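Local coordinates for protein sialidase B (Streptococcus pneumoniae serotype 4, PDB 4XJW) that cleaves terminal sialic acid residues from oligosaccharides, glycoproteins and glycolipids, as an exo-alpha-sialidase and intramolecular trans-sialidase of glycosyl hydrolase family 33, at residues 109-114 / 175-180; 491-496 / 535-540. The protein carries 1 engineered substitution. All coordinates share one frame; numbering follows the deposited sequence.

Contact 1: residues 109-114 / 175-180; sequences VFVSDS and KAISDQ
Val111 and Ala176 make the tight part of this contact: the Val111 CG1 methyl lies 3.6 Å from Ala176 CB, where the loop leading to helix 179-182 passes over the end of strand 102-113. CG1 stands anti to the backbone N of Val111 (chi1 -179°), and this rotation sets the methyl against both CA and CB of Ala176. The same alanine methyl also meets Asp113, roughly at right angles to the valine, the carboxylate carbon CG coming to 3.7 Å from Ala176 CB.

Toward Val109 the packing is looser. Ile177 lays its side chain alongside the strand, with its CG1 4.3 Å from Val111 CG2 and its CD1 4.4 Å from Val109 CG1. At the Asp113 end the surface is partly exposed, and Asp113 OD1 turns to weak hydrogen bonds with the backbone N atoms of Lys115 and Asp116 in the following turn.

On neighbouring strand 32-39, Thr33 OG1 bonds both Lys175 O and Ile177 N. Across the two segments the touches are mainly aliphatic, with the flank of the Asp113 side chain joining in. Such nonspecific van der Waals packing probably works together with the Thr33 bonds to hold the loop on the N-terminal domain's sheet.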
loop_
_atom_site.group_PDB
_atom_site.type_symbol
_atom_site.label_atom_id
_atom_site.label_comp_id
_atom_site.label_asym_id
_atom_site.label_seq_id
_atom_site.Cartn_x
_atom_site.Cartn_y
_atom_site.Cartn_z
ATOM N N VAL A 109 -12.932 -13.238 -14.473
ATOM C CA VAL A 109 -12.545 -13.996 -15.662
ATOM C C VAL A 109 -11.567 -15.091 -15.255
ATOM O O VAL A 109 -10.487 -14.801 -14.734
ATOM C CB VAL A 109 -11.856 -13.107 -16.707
ATOM C CG1 VAL A 109 -11.478 -13.936 -17.946
ATOM C CG2 VAL A 109 -12.766 -11.956 -17.103
ATOM N N PHE A 110 -11.925 -16.348 -15.507
ATOM C CA PHE A 110 -11.044 -17.449 -15.151
ATOM C C PHE A 110 -10.634 -18.178 -16.414
ATOM O O PHE A 110 -11.488 -18.597 -17.194
ATOM C CB PHE A 110 -11.719 -18.419 -14.188
ATOM C CG PHE A 110 -10.859 -19.605 -13.847
ATOM C CD1 PHE A 110 -9.733 -19.447 -13.058
ATOM C CD2 PHE A 110 -11.173 -20.870 -14.335
ATOM C CE1 PHE A 110 -8.923 -20.530 -12.742
ATOM C CE2 PHE A 110 -10.375 -21.962 -14.027
ATOM C CZ PHE A 110 -9.248 -21.791 -13.224
ATOM N N VAL A 111 -9.328 -18.290 -16.627
ATOM C CA VAL A 111 -8.804 -18.935 -17.829
ATOM C C VAL A 111 -8.105 -20.257 -17.475
ATOM O O VAL A 111 -7.173 -20.295 -16.662
ATOM C CB VAL A 111 -7.842 -17.993 -18.582
ATOM C CG1 VAL A 111 -7.336 -18.671 -19.843
ATOM C CG2 VAL A 111 -8.553 -16.682 -18.932
ATOM N N SER A 112 -8.575 -21.346 -18.084
ATOM C CA SER A 112 -8.001 -22.673 -17.898
ATOM C C SER A 112 -7.329 -23.086 -19.212
ATOM O O SER A 112 -8.002 -23.450 -20.177
ATOM C CB SER A 112 -9.109 -23.659 -17.501
ATOM O OG SER A 112 -8.612 -24.955 -17.248
ATOM N N ASP A 113 -6.000 -23.020 -19.236
ATOM C CA ASP A 113 -5.231 -23.078 -20.476
ATOM C C ASP A 113 -4.430 -24.372 -20.571
ATOM O O ASP A 113 -3.382 -24.515 -19.936
ATOM C CB ASP A 113 -4.290 -21.869 -20.539
ATOM C CG ASP A 113 -3.591 -21.726 -21.882
ATOM O OD1 ASP A 113 -3.657 -22.661 -22.703
ATOM O OD2 ASP A 113 -2.967 -20.669 -22.100
ATOM N N SER A 114 -4.920 -25.311 -21.376
ATOM C CA SER A 114 -4.275 -26.615 -21.506
ATOM C C SER A 114 -2.899 -26.579 -22.175
ATOM O O SER A 114 -1.993 -27.321 -21.785
ATOM C CB SER A 114 -5.198 -27.625 -22.202
ATOM O OG SER A 114 -5.594 -27.205 -23.493
ATOM N N LYS A 175 -12.230 -22.011 -25.127
ATOM C CA LYS A 175 -10.922 -21.515 -25.490
ATOM C C LYS A 175 -10.324 -20.849 -24.254
ATOM O O LYS A 175 -11.058 -20.369 -23.389
ATOM C CB LYS A 175 -11.075 -20.491 -26.613
ATOM C CG LYS A 175 -9.778 -19.906 -27.153
ATOM C CD LYS A 175 -10.073 -18.852 -28.216
ATOM C CE LYS A 175 -8.830 -18.046 -28.555
ATOM N NZ LYS A 175 -9.146 -16.881 -29.437
ATOM N N ALA A 176 -9.001 -20.854 -24.162
ATOM C CA ALA A 176 -8.300 -20.018 -23.188
ATOM C C ALA A 176 -8.063 -18.678 -23.853
ATOM O O ALA A 176 -7.175 -18.556 -24.705
ATOM C CB ALA A 176 -6.985 -20.654 -22.797
ATOM N N ILE A 177 -8.858 -17.670 -23.500
ATOM C CA ILE A 177 -8.684 -16.364 -24.131
ATOM C C ILE A 177 -7.404 -15.681 -23.647
ATOM O O ILE A 177 -6.987 -15.848 -22.494
ATOM C CB ILE A 177 -9.905 -15.425 -23.957
ATOM C CG1 ILE A 177 -10.046 -14.943 -22.514
ATOM C CG2 ILE A 177 -11.190 -16.092 -24.473
ATOM C CD1 ILE A 177 -11.074 -13.832 -22.361
ATOM N N SER A 178 -6.780 -14.924 -24.542
ATOM C CA SER A 178 -5.505 -14.277 -24.259
ATOM C C SER A 178 -5.657 -13.141 -23.264
ATOM O O SER A 178 -6.756 -12.615 -23.065
ATOM C CB SER A 178 -4.902 -13.712 -25.541
ATOM O OG SER A 178 -5.688 -12.636 -26.025
ATOM N N ASP A 179 -4.541 -12.762 -22.648
ATOM C CA ASP A 179 -4.504 -11.613 -21.750
ATOM C C ASP A 179 -5.041 -10.367 -22.462
ATOM O O ASP A 179 -5.800 -9.592 -21.879
ATOM C CB ASP A 179 -3.076 -11.382 -21.252
ATOM C CG ASP A 179 -3.017 -10.449 -20.054
ATOM O OD1 ASP A 179 -3.382 -10.887 -18.941
ATOM O OD2 ASP A 179 -2.597 -9.286 -20.227
ATOM N N GLN A 180 -4.657 -10.198 -23.725
ATOM C CA GLN A 180 -5.160 -9.103 -24.552
ATOM C C GLN A 180 -6.682 -9.141 -24.646
ATOM O O GLN A 180 -7.356 -8.125 -24.439
ATOM C CB GLN A 180 -4.551 -9.175 -25.957
ATOM C CG GLN A 180 -5.052 -8.100 -26.915
ATOM C CD GLN A 180 -4.170 -7.953 -28.147
ATOM O OE1 GLN A 180 -3.163 -8.648 -28.293
ATOM N NE2 GLN A 180 -4.544 -7.039 -29.037
#

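Contact 2: residues 491-496 / 535-540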
loop_
_atom_site.group_PDB
_atom_site.type_symbol
_atom_site.label_atom_id
_atom_site.label_comp_id
_atom_site.label_asym_id
_atom_site.label_seq_id
_atom_site.Cartn_x
_atom_site.Cartn_y
_atom_site.Cartn_z
ATOM N N SER A 491 9.042 20.498 17.674
ATOM C CA SER A 491 8.152 20.766 18.788
ATOM C C SER A 491 7.696 19.411 19.308
ATOM O O SER A 491 7.009 18.663 18.610
ATOM C CB SER A 491 6.964 21.622 18.347
ATOM O OG SER A 491 6.133 21.916 19.452
ATOM N N SER A 492 8.110 19.064 20.522
ATOM C CA SER A 492 7.774 17.760 21.092
ATOM C C SER A 492 6.465 17.808 21.874
ATOM O O SER A 492 6.173 18.784 22.569
ATOM C CB SER A 492 8.900 17.243 21.996
ATOM O OG SER A 492 10.113 17.084 21.291
ATOM N N ALA A 493 5.680 16.745 21.749
ATOM C CA ALA A 493 4.439 16.602 22.485
ATOM C C ALA A 493 4.391 15.209 23.101
ATOM O O ALA A 493 4.301 14.207 22.395
ATOM C CB ALA A 493 3.255 16.817 21.572
ATOM N N SER A 494 4.482 15.138 24.424
ATOM C CA SER A 494 4.487 13.846 25.108
ATOM C C SER A 494 3.185 13.098 24.888
ATOM O O SER A 494 2.119 13.705 24.847
ATOM C CB SER A 494 4.701 14.058 26.605
ATOM O OG SER A 494 6.077 14.088 26.910
ATOM N N ILE A 495 3.274 11.779 24.748
ATOM C CA ILE A 495 2.086 10.947 24.628
ATOM C C ILE A 495 2.154 9.798 25.631
ATOM O O ILE A 495 3.239 9.274 25.910
ATOM C CB ILE A 495 1.865 10.438 23.165
ATOM C CG1 ILE A 495 3.059 9.605 22.685
ATOM C CG2 ILE A 495 1.605 11.604 22.217
ATOM C CD1 ILE A 495 2.918 9.117 21.239
ATOM N N PRO A 496 0.995 9.402 26.183
ATOM C CA PRO A 496 0.982 8.393 27.259
ATOM C C PRO A 496 1.378 6.995 26.772
ATOM O O PRO A 496 0.781 6.007 27.207
ATOM C CB PRO A 496 -0.486 8.388 27.717
ATOM C CG PRO A 496 -1.099 9.649 27.153
ATOM C CD PRO A 496 -0.353 9.918 25.889
ATOM N N GLU A 535 3.606 25.498 18.044
ATOM C CA GLU A 535 4.650 25.728 19.044
ATOM C C GLU A 535 4.477 24.833 20.253
ATOM O O GLU A 535 5.438 24.244 20.750
ATOM C CB GLU A 535 4.657 27.184 19.504
ATOM C CG GLU A 535 5.087 28.176 18.424
ATOM C CD GLU A 535 6.553 28.033 18.071
ATOM O OE1 GLU A 535 7.389 28.004 18.998
ATOM O OE2 GLU A 535 6.876 27.932 16.875
ATOM N N THR A 536 3.246 24.753 20.739
ATOM C CA THR A 536 2.937 23.984 21.938
ATOM C C THR A 536 1.683 23.135 21.751
ATOM O O THR A 536 0.845 23.434 20.897
ATOM C CB THR A 536 2.768 24.895 23.197
ATOM O OG1 THR A 536 1.599 25.705 23.060
ATOM C CG2 THR A 536 3.986 25.780 23.415
ATOM N N TRP A 537 1.555 22.087 22.566
ATOM C CA TRP A 537 0.506 21.076 22.402
ATOM C C TRP A 537 -0.216 20.715 23.687
ATOM O O TRP A 537 0.373 20.693 24.771
ATOM C CB TRP A 537 1.085 19.807 21.762
ATOM C CG TRP A 537 1.584 20.125 20.397
ATOM C CD1 TRP A 537 2.822 20.565 20.069
ATOM C CD2 TRP A 537 0.828 20.082 19.182
ATOM N NE1 TRP A 537 2.891 20.813 18.704
ATOM C CE2 TRP A 537 1.676 20.503 18.140
ATOM C CE3 TRP A 537 -0.488 19.712 18.872
ATOM C CZ2 TRP A 537 1.259 20.567 16.809
ATOM C CZ3 TRP A 537 -0.904 19.769 17.536
ATOM C CH2 TRP A 537 -0.030 20.197 16.532
ATOM N N SER A 538 -1.497 20.410 23.550
ATOM C CA SER A 538 -2.339 20.069 24.691
ATOM C C SER A 538 -2.126 18.637 25.172
ATOM O O SER A 538 -1.418 17.839 24.541
ATOM C CB SER A 538 -3.796 20.211 24.296
ATOM O OG SER A 538 -4.169 19.130 23.455
ATOM N N LYS A 539 -2.760 18.297 26.290
ATOM C CA LYS A 539 -2.833 16.908 26.691
ATOM C C LYS A 539 -3.609 16.096 25.652
ATOM O O LYS A 539 -4.261 16.651 24.748
ATOM C CB LYS A 539 -3.478 16.759 28.073
ATOM C CG LYS A 539 -2.812 17.569 29.167
ATOM C CD LYS A 539 -1.314 17.313 29.235
ATOM C CE LYS A 539 -0.835 17.387 30.673
ATOM N NZ LYS A 539 -1.563 18.467 31.398
ATOM N N VAL A 540 -3.534 14.781 25.799
ATOM C CA VAL A 540 -4.135 13.839 24.866
ATOM C C VAL A 540 -5.555 13.471 25.278
ATOM O O VAL A 540 -5.823 13.222 26.458
ATOM C CB VAL A 540 -3.279 12.571 24.769
ATOM C CG1 VAL A 540 -3.946 11.497 23.934
ATOM C CG2 VAL A 540 -1.886 12.907 24.244
HETATM O O HOH W 1 1.228 16.944 24.243
#
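BNR repeat 4, one of the Asp-box repeats of the sialidase beta-propeller, supplies residues 535-539 of this contact, which run alongside the edge strand 489-494 in nearly the same direction, 11° apart end to end. At one end Ser491 OG lies 2.8 Å from Glu535 O, and Gly534 O competes with it as an acceptor for the same hydroxyl. The Ser491 hydroxyl is anti to its own nitrogen (chi1 -178°), which sends it to the edge of the Trp537 indole, in the ring plane and 3.5 Å from NE1; NE1 itself makes a weak hydrogen bond to Gly534 O.

Next along the strand, the Ala493 methyl rests on the root of the tryptophan, 3.7 Å from Trp537 CB, and meets the ring obliquely. At the far end Pro496 and Val540 point toward each other, the CD corner of the proline ring 3.7 Å from Val540 CG2. Ile495 CG2 adds a looser touch on that same valine methyl, at 4.2 Å. Between the two apolar patches a water donates to Ser538 O at 2.8 Å and weakly to Ser494 O, bridging the backbones.

Glu535 OE2 forms salt bridges with Lys489, at the start of strand 489-494, and with Arg465. The Trp537 ring stacks with Tyr478 of strand 475-481 and touches Met528 and Ser530 of strand 526-530 and Ile514 and Thr516 of strand 513-518. Val540 and Ile495 both touch Phe518, and the contact packs the edge strand 489-494 against the sheet of strands 504-510, 513-518, 526-530 and 541-542.

Overall arrangement
From the N terminus, the chain first builds the sialidase N-terminal domain, where contact 1 closes a loop of 60 residues, 31 of them in strands, by bringing the segment after strand 166-173 back to strand 102-113. The chain then enters the propeller. Contact 2 closes a shorter loop of 38 residues there, joining edge strand 489-494 to the loop, at the end of BNR repeat 4, that lies between strands 526-530 and 541-542. The loops neither nest nor cross: contact 1 is complete before contact 2 begins. Their centres lie 58 Å apart, on opposite sides of the chain's centre. One contact stays within the N-terminal domain; the other joins neighbouring propeller sheets.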